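Local atomic coordinates of protein F-93 (Sulfolobus virus 1, PDB entry 1TBX), a protein that probably acts as a homodimeric winged-helix transcription factor that recognises a palindromic or pseudo-palindromic DNA target sequence. Residues Ile23-Leu28 and Lys65-Thr70. Residues are numbered along the deposited sequence; the frame is centred on the assembly and turned at random.
Sequences IATYDL and KRLYLT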
# COMPACT_ATOMS: atom_id res chain seq x y z
N ILE A 23 -12.35 18.31 -5.43
CA ILE A 23 -12.29 18.61 -4.01
C ILE A 23 -11.19 19.65 -3.80
O ILE A 23 -10.12 19.55 -4.39
CB ILE A 23 -12.04 17.32 -3.19
CG1 ILE A 23 -12.06 17.62 -1.68
CG2 ILE A 23 -10.72 16.66 -3.60
CD1 ILE A 23 -12.76 16.53 -0.81
N ALA A 24 -11.48 20.67 -3.00
CA ALA A 24 -10.41 21.55 -2.57
C ALA A 24 -9.40 20.71 -1.79
O ALA A 24 -9.76 19.94 -0.89
CB ALA A 24 -10.94 22.68 -1.71
N THR A 25 -8.13 20.84 -2.17
CA THR A 25 -6.99 20.17 -1.56
C THR A 25 -7.08 20.02 -0.03
O THR A 25 -6.97 18.91 0.48
CB THR A 25 -5.73 20.94 -1.98
OG1 THR A 25 -5.60 20.91 -3.42
CG2 THR A 25 -4.46 20.27 -1.44
N TYR A 26 -7.33 21.09 0.69
CA TYR A 26 -7.43 20.97 2.14
C TYR A 26 -8.62 20.13 2.61
O TYR A 26 -8.53 19.43 3.63
CB TYR A 26 -7.39 22.33 2.86
CG TYR A 26 -7.32 22.16 4.35
CD1 TYR A 26 -6.12 21.79 4.98
CD2 TYR A 26 -8.46 22.32 5.14
CE1 TYR A 26 -6.04 21.62 6.36
CE2 TYR A 26 -8.40 22.15 6.52
CZ TYR A 26 -7.20 21.79 7.13
OH TYR A 26 -7.16 21.64 8.50
N ASP A 27 -9.73 20.18 1.87
CA ASP A 27 -10.81 19.26 2.22
C ASP A 27 -10.42 17.82 2.00
O ASP A 27 -10.87 16.96 2.75
CB ASP A 27 -12.11 19.55 1.49
CG ASP A 27 -12.73 20.82 1.98
OD1 ASP A 27 -12.41 21.17 3.14
OD2 ASP A 27 -13.49 21.54 1.27
N LEU A 28 -9.60 17.56 0.97
CA LEU A 28 -9.13 16.20 0.76
C LEU A 28 -8.29 15.81 1.96
O LEU A 28 -8.42 14.72 2.47
CB LEU A 28 -8.34 16.02 -0.53
CG LEU A 28 -7.79 14.58 -0.71
CD1 LEU A 28 -8.92 13.55 -1.00
CD2 LEU A 28 -6.64 14.42 -1.74
N LYS A 65 -7.86 26.00 -4.51
CA LYS A 65 -6.99 25.02 -5.18
C LYS A 65 -7.60 23.62 -5.07
O LYS A 65 -7.85 23.11 -3.95
CB LYS A 65 -5.59 25.02 -4.56
CG LYS A 65 -4.62 26.07 -5.10
CD LYS A 65 -3.70 26.64 -4.03
CE LYS A 65 -2.91 27.85 -4.55
NZ LYS A 65 -2.56 28.92 -3.50
N ARG A 66 -7.83 22.98 -6.22
CA ARG A 66 -8.54 21.70 -6.30
C ARG A 66 -7.73 20.65 -6.99
O ARG A 66 -6.82 20.99 -7.74
CB ARG A 66 -9.86 21.84 -7.06
CG ARG A 66 -10.75 22.89 -6.44
CD ARG A 66 -12.03 23.18 -7.19
NE ARG A 66 -12.66 24.35 -6.60
CZ ARG A 66 -13.24 24.41 -5.38
NH1 ARG A 66 -13.35 23.36 -4.56
NH2 ARG A 66 -13.76 25.56 -4.98
N LEU A 67 -8.10 19.40 -6.76
CA LEU A 67 -7.35 18.24 -7.21
C LEU A 67 -8.09 17.39 -8.22
O LEU A 67 -9.27 17.03 -8.03
CB LEU A 67 -6.93 17.38 -6.00
CG LEU A 67 -6.09 18.19 -5.00
CD1 LEU A 67 -5.91 17.40 -3.75
CD2 LEU A 67 -4.73 18.67 -5.57
N TYR A 68 -7.40 17.07 -9.31
CA TYR A 68 -7.96 16.17 -10.30
C TYR A 68 -7.02 15.02 -10.47
O TYR A 68 -5.84 15.08 -10.08
CB TYR A 68 -8.27 16.91 -11.61
CG TYR A 68 -9.22 18.07 -11.31
CD1 TYR A 68 -8.72 19.24 -10.74
CD2 TYR A 68 -10.61 17.95 -11.50
CE1 TYR A 68 -9.56 20.29 -10.40
CE2 TYR A 68 -11.47 19.00 -11.17
CZ TYR A 68 -10.93 20.19 -10.62
OH TYR A 68 -11.72 21.29 -10.27
N LEU A 69 -7.57 13.93 -10.99
CA LEU A 69 -6.79 12.74 -11.24
C LEU A 69 -6.30 12.80 -12.65
O LEU A 69 -6.83 13.50 -13.50
CB LEU A 69 -7.60 11.47 -11.04
CG LEU A 69 -7.72 11.03 -9.59
CD1 LEU A 69 -8.72 9.88 -9.52
CD2 LEU A 69 -6.37 10.62 -9.04
N THR A 70 -5.25 12.06 -12.88
CA THR A 70 -4.60 12.05 -14.14
C THR A 70 -5.06 10.75 -14.77
O THR A 70 -5.65 9.92 -14.08
CB THR A 70 -3.15 12.12 -13.80
OG1 THR A 70 -2.56 13.21 -14.50
CG2 THR A 70 -2.38 10.84 -14.16
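Leu67 turns its isobutyl group across Thr25 at about a right angle, and the threonine hydroxyl faces the branch: OG1 of Thr25 lies against CG and both methyl carbons of Leu67, 3.5 Å from CD1. Leu67 has its CG anti to its own carbonyl carbon (chi1 -58°), which places that branch carbon beside Thr25. Its CD1 also meets CD2 of Leu28, in the first turn of helix 25-33, at 3.7 Å, again with the side chains crossed. Val13 and Phe43 also touch Leu28, so this end of the contact runs into the core among the three helices. The polar end of Thr25 is used as well: OG1 is hydrogen-bonded to the carboxylate of Glu58 on the partner strand 56-61.

The backbones meet in a single beta bridge between Ala24 and Arg66. Leu67 N donates to Ile23 O at 3.1 Å, and Thr25 N gives a straighter bond to Lys65 O at 2.9 Å (158° at the hydrogen). Through this one bridge Ile23 and Ala24 pair with the wing hairpin 56-61/64-69, in the place where winged-helix proteins often have a short strand, tying the wing to the helical body.

Arg66 leaves the bridge on another side from Leu67. Its chain, extended from CG to NE, runs alongside Ile23 and Ala24, with CB 3.5 Å from Ile23 O and NH1 3.8 Å from Ala24 CB. The guanidinium presents an edge to the carbonyl carbon of Ile23, and its rotation is fixed by bonds from NE to Glu61 O and from NH2 to Arg62 O, both in the wing hairpin.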